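Local atomic coordinates of kinesin-like protein KAR3 (Saccharomyces cerevisiae, PDB entry 1F9V), a protein that couples ATP hydrolysis to movement along microtubules, probably toward their minus ends as in related kinesin-14 motors. Residues G275-A280 and R289-R294; C9-A14 and I318-S323; Y131-E136 and C184-E189. The protein carries 2 engineered substitutions. All blocks are in the same frame, centred on the assembly; numbering follows the deposited sequence.

The three contacts show how chemistry follows place in a kinesin motor domain. Contact 2 is the buried one: backbone bonds join two parallel strands of the central sheet, and the end of strand 4-11 with the loop that follows it brings two arginines and a proline to the nucleotide. Contact 3, partly buried, reaches the same sheet on the other side of the chain's centre; there a short antiparallel strand is added through backbone bonds, apolar side chains and a water. Contact 1 lies at the surface, its centre about 29 Å from that of contact 2, and joins a helix to the loop after it almost wholly by van der Waals contact. None touches another.

Contact 1 (G275-A280 and R289-R294); sequences GDVIHA and RHIPFR
V277 of the helical segment G275-A280 fits both its methyl groups against the bend I291-F293, and this is the tight half of the contact. Its CG1 lies 3.6 Å from CE1 of F293 and is almost as close to CG2 of I291, while V277 CG2 is 3.9 Å from CG of P292. A chi1 of 166° turns CG1 to the far side of CB from the backbone N and so brings it to both the phenylalanine and the isoleucine. I291 CG2 in turn sits 3.6 Å above the F293 ring plane, near the rim, making a mutually touching trio. P292 is the centre of an inverse gamma turn, F293 N bonded to I291 O at 2.8 Å, a bend that probably helps three successive residues reach one valine.

The exposed R289 side has fewer apolar contacts. A280 CB is 4.1 Å from CG1 of I291, and the R289 chain, bent at chi3 (-39°), passes alongside the alanine. As a local exception, R289 CD comes within 3.2 Å of A280 O, yet the neighbouring NE is poorly angled for a bond to that oxygen; the guanidinium instead forms a salt bridge with D285. D276 barely grazes P292, and its carboxylate pairs with K337.

The contact lies at the C-terminal end of helix 258-281, in a region that in kinesins generally faces the microtubule. I291 and F293 also touch L281, and helix 297-306 packs against the contact, T299 touching V277 and Q303 touching F293, while K337 belongs to helix 325-338.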
loop_
_atom_site.group_PDB
_atom_site.type_symbol
_atom_site.label_atom_id
_atom_site.label_comp_id
_atom_site.label_asym_id
_atom_site.label_seq_id
_atom_site.Cartn_x
_atom_site.Cartn_y
_atom_site.Cartn_z
ATOM N N GLY A 275 1.658 9.094 -7.272
ATOM C CA GLY A 275 0.568 9.990 -6.933
ATOM C C GLY A 275 -0.150 10.483 -8.175
ATOM O O GLY A 275 -1.385 10.543 -8.211
ATOM N N ASP A 276 0.620 10.837 -9.202
ATOM C CA ASP A 276 0.038 11.325 -10.443
ATOM C C ASP A 276 -0.820 10.253 -11.108
ATOM O O ASP A 276 -1.912 10.536 -11.602
ATOM C CB ASP A 276 1.136 11.771 -11.411
ATOM C CG ASP A 276 1.781 13.076 -10.998
ATOM O OD1 ASP A 276 1.136 13.866 -10.280
ATOM O OD2 ASP A 276 2.937 13.313 -11.395
ATOM N N VAL A 277 -0.323 9.023 -11.120
ATOM C CA VAL A 277 -1.051 7.917 -11.735
ATOM C C VAL A 277 -2.361 7.621 -10.994
ATOM O O VAL A 277 -3.420 7.530 -11.609
ATOM C CB VAL A 277 -0.160 6.634 -11.791
ATOM C CG1 VAL A 277 -0.998 5.406 -12.111
ATOM C CG2 VAL A 277 0.925 6.810 -12.848
ATOM N N ILE A 278 -2.294 7.476 -9.672
ATOM C CA ILE A 278 -3.501 7.183 -8.895
ATOM C C ILE A 278 -4.504 8.331 -8.993
ATOM O O ILE A 278 -5.706 8.105 -9.117
ATOM C CB ILE A 278 -3.173 6.917 -7.400
ATOM C CG1 ILE A 278 -2.145 5.783 -7.270
ATOM C CG2 ILE A 278 -4.450 6.552 -6.643
ATOM C CD1 ILE A 278 -2.569 4.480 -7.887
ATOM N N HIS A 279 -4.016 9.568 -8.948
ATOM C CA HIS A 279 -4.916 10.709 -9.051
ATOM C C HIS A 279 -5.641 10.681 -10.400
ATOM O O HIS A 279 -6.856 10.868 -10.472
ATOM C CB HIS A 279 -4.142 12.026 -8.910
ATOM C CG HIS A 279 -4.982 13.244 -9.151
ATOM N ND1 HIS A 279 -5.705 13.859 -8.152
ATOM C CD2 HIS A 279 -5.237 13.940 -10.284
ATOM C CE1 HIS A 279 -6.370 14.881 -8.659
ATOM N NE2 HIS A 279 -6.105 14.953 -9.950
ATOM N N ALA A 280 -4.891 10.443 -11.469
ATOM C CA ALA A 280 -5.482 10.406 -12.796
ATOM C C ALA A 280 -6.513 9.286 -12.913
ATOM O O ALA A 280 -7.581 9.476 -13.494
ATOM C CB ALA A 280 -4.385 10.235 -13.850
ATOM N N ARG A 289 -7.455 10.110 -20.877
ATOM C CA ARG A 289 -6.282 10.790 -20.335
ATOM C C ARG A 289 -5.023 9.937 -20.483
ATOM O O ARG A 289 -5.099 8.711 -20.606
ATOM C CB ARG A 289 -6.500 11.138 -18.860
ATOM C CG ARG A 289 -6.376 9.951 -17.915
ATOM C CD ARG A 289 -7.070 10.207 -16.583
ATOM N NE ARG A 289 -6.884 11.576 -16.113
ATOM C CZ ARG A 289 -7.808 12.526 -16.203
ATOM N NH1 ARG A 289 -8.980 12.253 -16.748
ATOM N NH2 ARG A 289 -7.561 13.745 -15.746
ATOM N N HIS A 290 -3.868 10.595 -20.454
ATOM C CA HIS A 290 -2.589 9.915 -20.608
ATOM C C HIS A 290 -1.911 9.645 -19.268
ATOM O O HIS A 290 -1.089 10.433 -18.799
ATOM C CB HIS A 290 -1.663 10.750 -21.502
ATOM C CG HIS A 290 -2.290 11.169 -22.799
ATOM N ND1 HIS A 290 -3.640 11.417 -22.931
ATOM C CD2 HIS A 290 -1.749 11.376 -24.025
ATOM C CE1 HIS A 290 -3.905 11.757 -24.179
ATOM N NE2 HIS A 290 -2.776 11.740 -24.864
ATOM N N ILE A 291 -2.258 8.517 -18.661
ATOM C CA ILE A 291 -1.695 8.126 -17.377
ATOM C C ILE A 291 -0.239 7.689 -17.569
ATOM O O ILE A 291 0.042 6.752 -18.311
ATOM C CB ILE A 291 -2.548 7.002 -16.770
ATOM C CG1 ILE A 291 -4.020 7.441 -16.804
ATOM C CG2 ILE A 291 -2.074 6.678 -15.362
ATOM C CD1 ILE A 291 -4.940 6.657 -15.929
ATOM N N PRO A 292 0.703 8.363 -16.886
ATOM C CA PRO A 292 2.145 8.077 -16.972
ATOM C C PRO A 292 2.663 6.792 -16.323
ATOM O O PRO A 292 3.648 6.824 -15.590
ATOM C CB PRO A 292 2.780 9.315 -16.347
ATOM C CG PRO A 292 1.780 9.747 -15.326
ATOM C CD PRO A 292 0.426 9.463 -15.943
ATOM N N PHE A 293 2.021 5.664 -16.605
ATOM C CA PHE A 293 2.455 4.388 -16.036
ATOM C C PHE A 293 3.930 4.110 -16.312
ATOM O O PHE A 293 4.645 3.622 -15.449
ATOM C CB PHE A 293 1.657 3.216 -16.628
ATOM C CG PHE A 293 0.225 3.163 -16.197
ATOM C CD1 PHE A 293 -0.112 2.850 -14.881
ATOM C CD2 PHE A 293 -0.793 3.415 -17.110
ATOM C CE1 PHE A 293 -1.446 2.789 -14.484
ATOM C CE2 PHE A 293 -2.131 3.357 -16.727
ATOM C CZ PHE A 293 -2.459 3.044 -15.411
ATOM N N ARG A 294 4.375 4.422 -17.525
ATOM C CA ARG A 294 5.752 4.147 -17.934
ATOM C C ARG A 294 6.821 5.043 -17.323
ATOM O O ARG A 294 8.018 4.799 -17.508
ATOM C CB ARG A 294 5.854 4.202 -19.466
ATOM C CG ARG A 294 4.785 3.401 -20.186
ATOM C CD ARG A 294 4.944 3.489 -21.706
ATOM N NE ARG A 294 6.141 2.780 -22.151
ATOM C CZ ARG A 294 6.169 1.505 -22.519
ATOM N NH1 ARG A 294 5.063 0.770 -22.501
ATOM N NH2 ARG A 294 7.316 0.954 -22.877
#

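Contact 2 (C9-A14 and I318-S323); sequences CRIRPA and ISPSSS. With ADP (adenosine-5'-diphosphate), chain C.
I11 and I318 form a parallel bridge: I318 N bonds to R10 O at 2.9 Å and R12 N to I318 O at 3.1 Å. I318 CD1 packs 3.5 Å from CG1 of I11 and also touches SG of C9. Beside it P320 is wedged tightly, its CB only 3.4 Å from CG2 of I11. The proline also covers the carbonyl of R12, whose buried oxygen has no polar partner in the model.

R12 starts with a chi1 of 66°, between its backbone N and carbonyl, then runs extended until one guanidinium face lies over S319 and P320. NH1 bonds to P13 O at 2.9 Å in the guanidinium plane, NE reaches G95 O, and NH2 forms a salt bridge with E19. With a leucine here, E19 would probably lose its charged mate and S319 and P320 their flat cover.

These bonds probably help place the R-x-R-P sequence of kinesins at the nucleotide. P13 CD rests over the adenine face, 3.4 Å from ADP C6. N6 of ADP lies over a face of the R10 guanidinium, which N66, D64 and T101 hold. S319 OG accepts from S321 N in an ST turn and bonds to H324.

Strands 4-11 and 311-318 are neighbours in the central sheet; strand 58-60 also pairs with 4-11, and helix 325-338 packs on I318 through T328 and S331.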
loop_
_atom_site.group_PDB
_atom_site.type_symbol
_atom_site.label_atom_id
_atom_site.label_comp_id
_atom_site.label_asym_id
_atom_site.label_seq_id
_atom_site.Cartn_x
_atom_site.Cartn_y
_atom_site.Cartn_z
ATOM N N CYS A 9 -6.236 6.597 6.303
ATOM C CA CYS A 9 -5.134 7.233 7.003
ATOM C C CYS A 9 -5.006 6.494 8.332
ATOM O O CYS A 9 -6.016 6.085 8.912
ATOM C CB CYS A 9 -5.434 8.713 7.261
ATOM S SG CYS A 9 -4.227 9.537 8.350
ATOM N N ARG A 10 -3.781 6.287 8.802
ATOM C CA ARG A 10 -3.592 5.628 10.086
ATOM C C ARG A 10 -2.573 6.356 10.936
ATOM O O ARG A 10 -1.425 6.548 10.529
ATOM C CB ARG A 10 -3.138 4.179 9.925
ATOM C CG ARG A 10 -2.907 3.510 11.281
ATOM C CD ARG A 10 -2.230 2.149 11.176
ATOM N NE ARG A 10 -2.446 1.370 12.391
ATOM C CZ ARG A 10 -2.162 0.079 12.513
ATOM N NH1 ARG A 10 -1.641 -0.592 11.489
ATOM N NH2 ARG A 10 -2.413 -0.550 13.652
ATOM N N ILE A 11 -3.002 6.766 12.126
ATOM C CA ILE A 11 -2.118 7.446 13.062
ATOM C C ILE A 11 -1.597 6.371 14.007
ATOM O O ILE A 11 -2.382 5.701 14.682
ATOM C CB ILE A 11 -2.876 8.515 13.898
ATOM C CG1 ILE A 11 -3.546 9.530 12.966
ATOM C CG2 ILE A 11 -1.908 9.220 14.848
ATOM C CD1 ILE A 11 -4.683 10.296 13.604
ATOM N N ARG A 12 -0.287 6.179 14.043
ATOM C CA ARG A 12 0.276 5.178 14.936
ATOM C C ARG A 12 0.373 5.748 16.346
ATOM O O ARG A 12 0.308 6.962 16.539
ATOM C CB ARG A 12 1.678 4.777 14.475
ATOM C CG ARG A 12 2.718 5.888 14.577
ATOM C CD ARG A 12 4.132 5.327 14.722
ATOM N NE ARG A 12 5.180 6.329 14.519
ATOM C CZ ARG A 12 5.541 7.236 15.425
ATOM N NH1 ARG A 12 4.936 7.274 16.609
ATOM N NH2 ARG A 12 6.513 8.100 15.152
ATOM N N PRO A 13 0.456 4.869 17.358
ATOM C CA PRO A 13 0.579 5.355 18.736
ATOM C C PRO A 13 1.898 6.115 18.872
ATOM O O PRO A 13 2.862 5.851 18.149
ATOM C CB PRO A 13 0.577 4.077 19.582
ATOM C CG PRO A 13 -0.041 3.025 18.700
ATOM C CD PRO A 13 0.352 3.401 17.294
ATOM N N ALA A 14 1.946 7.074 19.790
ATOM C CA ALA A 14 3.181 7.825 19.983
ATOM C C ALA A 14 4.147 6.982 20.788
ATOM O O ALA A 14 3.730 6.115 21.574
ATOM C CB ALA A 14 2.902 9.138 20.718
ATOM N N ILE A 318 0.847 7.982 9.429
ATOM C CA ILE A 318 1.377 9.217 9.988
ATOM C C ILE A 318 1.659 9.082 11.474
ATOM O O ILE A 318 1.047 8.269 12.172
ATOM C CB ILE A 318 0.423 10.422 9.782
ATOM C CG1 ILE A 318 -0.934 10.143 10.415
ATOM C CG2 ILE A 318 0.291 10.744 8.289
ATOM C CD1 ILE A 318 -1.789 11.396 10.549
ATOM N N SER A 319 2.621 9.869 11.937
ATOM C CA SER A 319 2.980 9.895 13.344
ATOM C C SER A 319 2.057 10.919 14.009
ATOM O O SER A 319 1.613 11.872 13.368
ATOM C CB SER A 319 4.433 10.335 13.499
ATOM O OG SER A 319 4.642 10.981 14.748
ATOM N N PRO A 320 1.735 10.724 15.299
ATOM C CA PRO A 320 0.860 11.673 15.999
ATOM C C PRO A 320 1.653 12.808 16.659
ATOM O O PRO A 320 1.071 13.760 17.182
ATOM C CB PRO A 320 0.194 10.806 17.053
ATOM C CG PRO A 320 1.295 9.834 17.431
ATOM C CD PRO A 320 2.122 9.601 16.173
ATOM N N SER A 321 2.978 12.706 16.619
ATOM C CA SER A 321 3.850 13.672 17.278
ATOM C C SER A 321 4.219 14.965 16.564
ATOM O O SER A 321 4.313 15.020 15.340
ATOM C CB SER A 321 5.109 12.946 17.733
ATOM O OG SER A 321 4.739 11.787 18.468
ATOM N N SER A 322 4.444 16.004 17.372
ATOM C CA SER A 322 4.777 17.349 16.893
ATOM C C SER A 322 6.055 17.469 16.083
ATOM O O SER A 322 6.111 18.260 15.142
ATOM C CB SER A 322 4.859 18.330 18.070
ATOM O OG SER A 322 3.629 18.389 18.760
ATOM N N SER A 323 7.082 16.706 16.443
ATOM C CA SER A 323 8.343 16.782 15.715
ATOM C C SER A 323 8.185 16.354 14.261
ATOM O O SER A 323 9.009 16.693 13.414
ATOM C CB SER A 323 9.407 15.912 16.392
ATOM O OG SER A 323 9.044 14.542 16.369
HETATM P PB ADP C . 8.131 2.784 8.800
HETATM O O1B ADP C . 7.077 3.688 8.273
HETATM O O2B ADP C . 8.054 1.350 8.083
HETATM O O3B ADP C . 9.482 3.389 8.674
HETATM P PA ADP C . 7.851 1.118 11.145
HETATM O O1A ADP C . 6.646 0.344 10.846
HETATM O O2A ADP C . 9.032 0.320 10.827
HETATM O O3A ADP C . 7.841 2.460 10.314
HETATM O "O5'" ADP C . 7.918 1.483 12.684
HETATM C "C5'" ADP C . 8.012 2.771 13.296
HETATM C "C4'" ADP C . 8.033 2.464 14.823
HETATM O "O4'" ADP C . 6.688 2.638 15.284
HETATM C "C3'" ADP C . 8.382 0.999 15.153
HETATM O "O3'" ADP C . 9.152 0.877 16.360
HETATM C "C2'" ADP C . 7.043 0.293 15.283
HETATM O "O2'" ADP C . 7.099 -0.907 16.073
HETATM C "C1'" ADP C . 6.146 1.404 15.811
HETATM N N9 ADP C . 4.739 1.306 15.310
HETATM C C8 ADP C . 4.340 1.703 14.086
HETATM N N7 ADP C . 3.042 1.515 13.964
HETATM C C5 ADP C . 2.587 1.005 15.079
HETATM C C6 ADP C . 1.341 0.613 15.545
HETATM N N6 ADP C . 0.268 0.731 14.756
HETATM N N1 ADP C . 1.208 0.100 16.807
HETATM C C2 ADP C . 2.266 -0.033 17.633
HETATM N N3 ADP C . 3.482 0.351 17.198
HETATM C C4 ADP C . 3.683 0.863 15.956
#

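Contact 3 (Y131-E136 and C184-E189); sequences YKVNCE and CKLESE
C135 and C184 face each other as a hydrogen-bonded antiparallel pair, each N donating to the other's O over 2.8 Å. The next pair, N134 with K185, is non-hydrogen-bonded, and one residue further L186 N donates to V133 O at 2.8 Å. The return bond of that last rung is missing: a water stands in for it, accepting from V133 N and donating to L186 O at 2.7 Å, so the chains begin to part here while their polar groups stay bridged.

CA-H...O contacts accompany the ladder, with N134 CA 3.0 Å from C184 O and K185 CA approaching V133 O.

The arrangement adds a short strand beginning at C184 to the long strand 130-141 of the central sheet of the motor domain. Strand 130-141 also pairs with strand 218-228, to which N134 and E136 are bonded through the backbones of H224 and I222.

Apolar contacts gather round L186. Its CB and CD1 both lie about 4.0 Å from CG1 of V133, the two side chains meeting at a slant. C135 carries SG between its own backbone N and carbonyl carbon (chi1 67°), which brings the sulfur to 3.9 Å from CD1 of L186. I195 of helix 192-199 touches C135, C184 and L186, whereas V133 meets I121 of helix 109-124.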
loop_
_atom_site.group_PDB
_atom_site.type_symbol
_atom_site.label_atom_id
_atom_site.label_comp_id
_atom_site.label_asym_id
_atom_site.label_seq_id
_atom_site.Cartn_x
_atom_site.Cartn_y
_atom_site.Cartn_z
ATOM N N TYR A 131 -8.329 -23.730 -5.517
ATOM C CA TYR A 131 -7.473 -22.560 -5.671
ATOM C C TYR A 131 -6.012 -22.873 -5.393
ATOM O O TYR A 131 -5.690 -23.611 -4.460
ATOM C CB TYR A 131 -7.921 -21.446 -4.711
ATOM C CG TYR A 131 -9.130 -20.654 -5.154
ATOM C CD1 TYR A 131 -8.991 -19.513 -5.949
ATOM C CD2 TYR A 131 -10.410 -21.016 -4.744
ATOM C CE1 TYR A 131 -10.098 -18.753 -6.317
ATOM C CE2 TYR A 131 -11.526 -20.262 -5.107
ATOM C CZ TYR A 131 -11.360 -19.133 -5.894
ATOM O OH TYR A 131 -12.458 -18.392 -6.251
ATOM N N LYS A 132 -5.128 -22.302 -6.202
ATOM C CA LYS A 132 -3.697 -22.482 -6.013
ATOM C C LYS A 132 -3.132 -21.095 -5.765
ATOM O O LYS A 132 -3.560 -20.134 -6.394
ATOM C CB LYS A 132 -3.044 -23.097 -7.253
ATOM C CG LYS A 132 -3.208 -24.604 -7.329
ATOM C CD LYS A 132 -4.570 -24.965 -7.901
ATOM C CE LYS A 132 -4.847 -24.217 -9.203
ATOM N NZ LYS A 132 -6.297 -24.203 -9.542
ATOM N N VAL A 133 -2.179 -21.003 -4.846
ATOM C CA VAL A 133 -1.581 -19.728 -4.490
ATOM C C VAL A 133 -0.071 -19.719 -4.649
ATOM O O VAL A 133 0.619 -20.608 -4.153
ATOM C CB VAL A 133 -1.909 -19.370 -3.023
ATOM C CG1 VAL A 133 -1.385 -17.976 -2.689
ATOM C CG2 VAL A 133 -3.411 -19.453 -2.796
ATOM N N ASN A 134 0.445 -18.722 -5.354
ATOM C CA ASN A 134 1.886 -18.601 -5.512
ATOM C C ASN A 134 2.246 -17.128 -5.324
ATOM O O ASN A 134 1.424 -16.245 -5.570
ATOM C CB ASN A 134 2.349 -19.162 -6.870
ATOM C CG ASN A 134 1.968 -18.288 -8.040
ATOM O OD1 ASN A 134 2.835 -17.683 -8.683
ATOM N ND2 ASN A 134 0.679 -18.228 -8.343
ATOM N N CYS A 135 3.460 -16.863 -4.864
ATOM C CA CYS A 135 3.856 -15.487 -4.603
ATOM C C CYS A 135 5.291 -15.150 -4.959
ATOM O O CYS A 135 6.123 -16.030 -5.185
ATOM C CB CYS A 135 3.640 -15.178 -3.117
ATOM S SG CYS A 135 4.750 -16.093 -1.990
ATOM N N GLU A 136 5.562 -13.851 -4.998
ATOM C CA GLU A 136 6.889 -13.323 -5.256
ATOM C C GLU A 136 7.051 -12.183 -4.258
ATOM O O GLU A 136 6.061 -11.581 -3.831
ATOM C CB GLU A 136 7.007 -12.762 -6.676
ATOM C CG GLU A 136 6.842 -13.788 -7.785
ATOM C CD GLU A 136 5.401 -13.927 -8.221
ATOM O OE1 GLU A 136 4.743 -12.886 -8.426
ATOM O OE2 GLU A 136 4.918 -15.071 -8.358
ATOM N N CYS A 184 7.049 -18.706 -5.353
ATOM C CA CYS A 184 6.842 -19.796 -4.413
ATOM C C CYS A 184 5.386 -20.179 -4.223
ATOM O O CYS A 184 4.499 -19.324 -4.186
ATOM C CB CYS A 184 7.430 -19.422 -3.051
ATOM S SG CYS A 184 9.173 -18.977 -3.100
ATOM N N LYS A 185 5.146 -21.480 -4.099
ATOM C CA LYS A 185 3.802 -21.976 -3.871
ATOM C C LYS A 185 3.489 -21.763 -2.390
ATOM O O LYS A 185 4.388 -21.810 -1.551
ATOM C CB LYS A 185 3.727 -23.471 -4.175
ATOM C CG LYS A 185 3.656 -23.825 -5.650
ATOM C CD LYS A 185 3.462 -25.330 -5.813
ATOM C CE LYS A 185 3.341 -25.732 -7.273
ATOM N NZ LYS A 185 2.742 -27.085 -7.393
ATOM N N LEU A 186 2.220 -21.521 -2.081
ATOM C CA LEU A 186 1.780 -21.347 -0.701
ATOM C C LEU A 186 0.631 -22.330 -0.535
ATOM O O LEU A 186 -0.486 -22.064 -0.971
ATOM C CB LEU A 186 1.286 -19.917 -0.455
ATOM C CG LEU A 186 2.333 -18.805 -0.340
ATOM C CD1 LEU A 186 1.639 -17.480 -0.074
ATOM C CD2 LEU A 186 3.305 -19.128 0.770
ATOM N N GLU A 187 0.909 -23.473 0.084
ATOM C CA GLU A 187 -0.115 -24.500 0.271
ATOM C C GLU A 187 -0.923 -24.335 1.553
ATOM O O GLU A 187 -1.976 -24.952 1.718
ATOM C CB GLU A 187 0.531 -25.884 0.236
ATOM C CG GLU A 187 1.639 -26.004 -0.799
ATOM C CD GLU A 187 1.662 -27.359 -1.480
ATOM O OE1 GLU A 187 2.587 -28.151 -1.196
ATOM O OE2 GLU A 187 0.753 -27.632 -2.298
ATOM N N SER A 188 -0.418 -23.504 2.457
ATOM C CA SER A 188 -1.080 -23.222 3.725
ATOM C C SER A 188 -0.558 -21.875 4.208
ATOM O O SER A 188 0.581 -21.507 3.912
ATOM C CB SER A 188 -0.776 -24.319 4.755
ATOM O OG SER A 188 0.595 -24.356 5.104
ATOM N N GLU A 189 -1.390 -21.139 4.941
ATOM C CA GLU A 189 -1.007 -19.820 5.440
ATOM C C GLU A 189 0.305 -19.816 6.218
ATOM O O GLU A 189 1.019 -18.815 6.224
ATOM C CB GLU A 189 -2.125 -19.237 6.315
ATOM C CG GLU A 189 -2.697 -20.202 7.336
ATOM C CD GLU A 189 -4.195 -20.377 7.188
ATOM O OE1 GLU A 189 -4.927 -19.363 7.268
ATOM O OE2 GLU A 189 -4.641 -21.530 6.989
HETATM O O HOH W 1 -1.722 -23.228 -3.125
#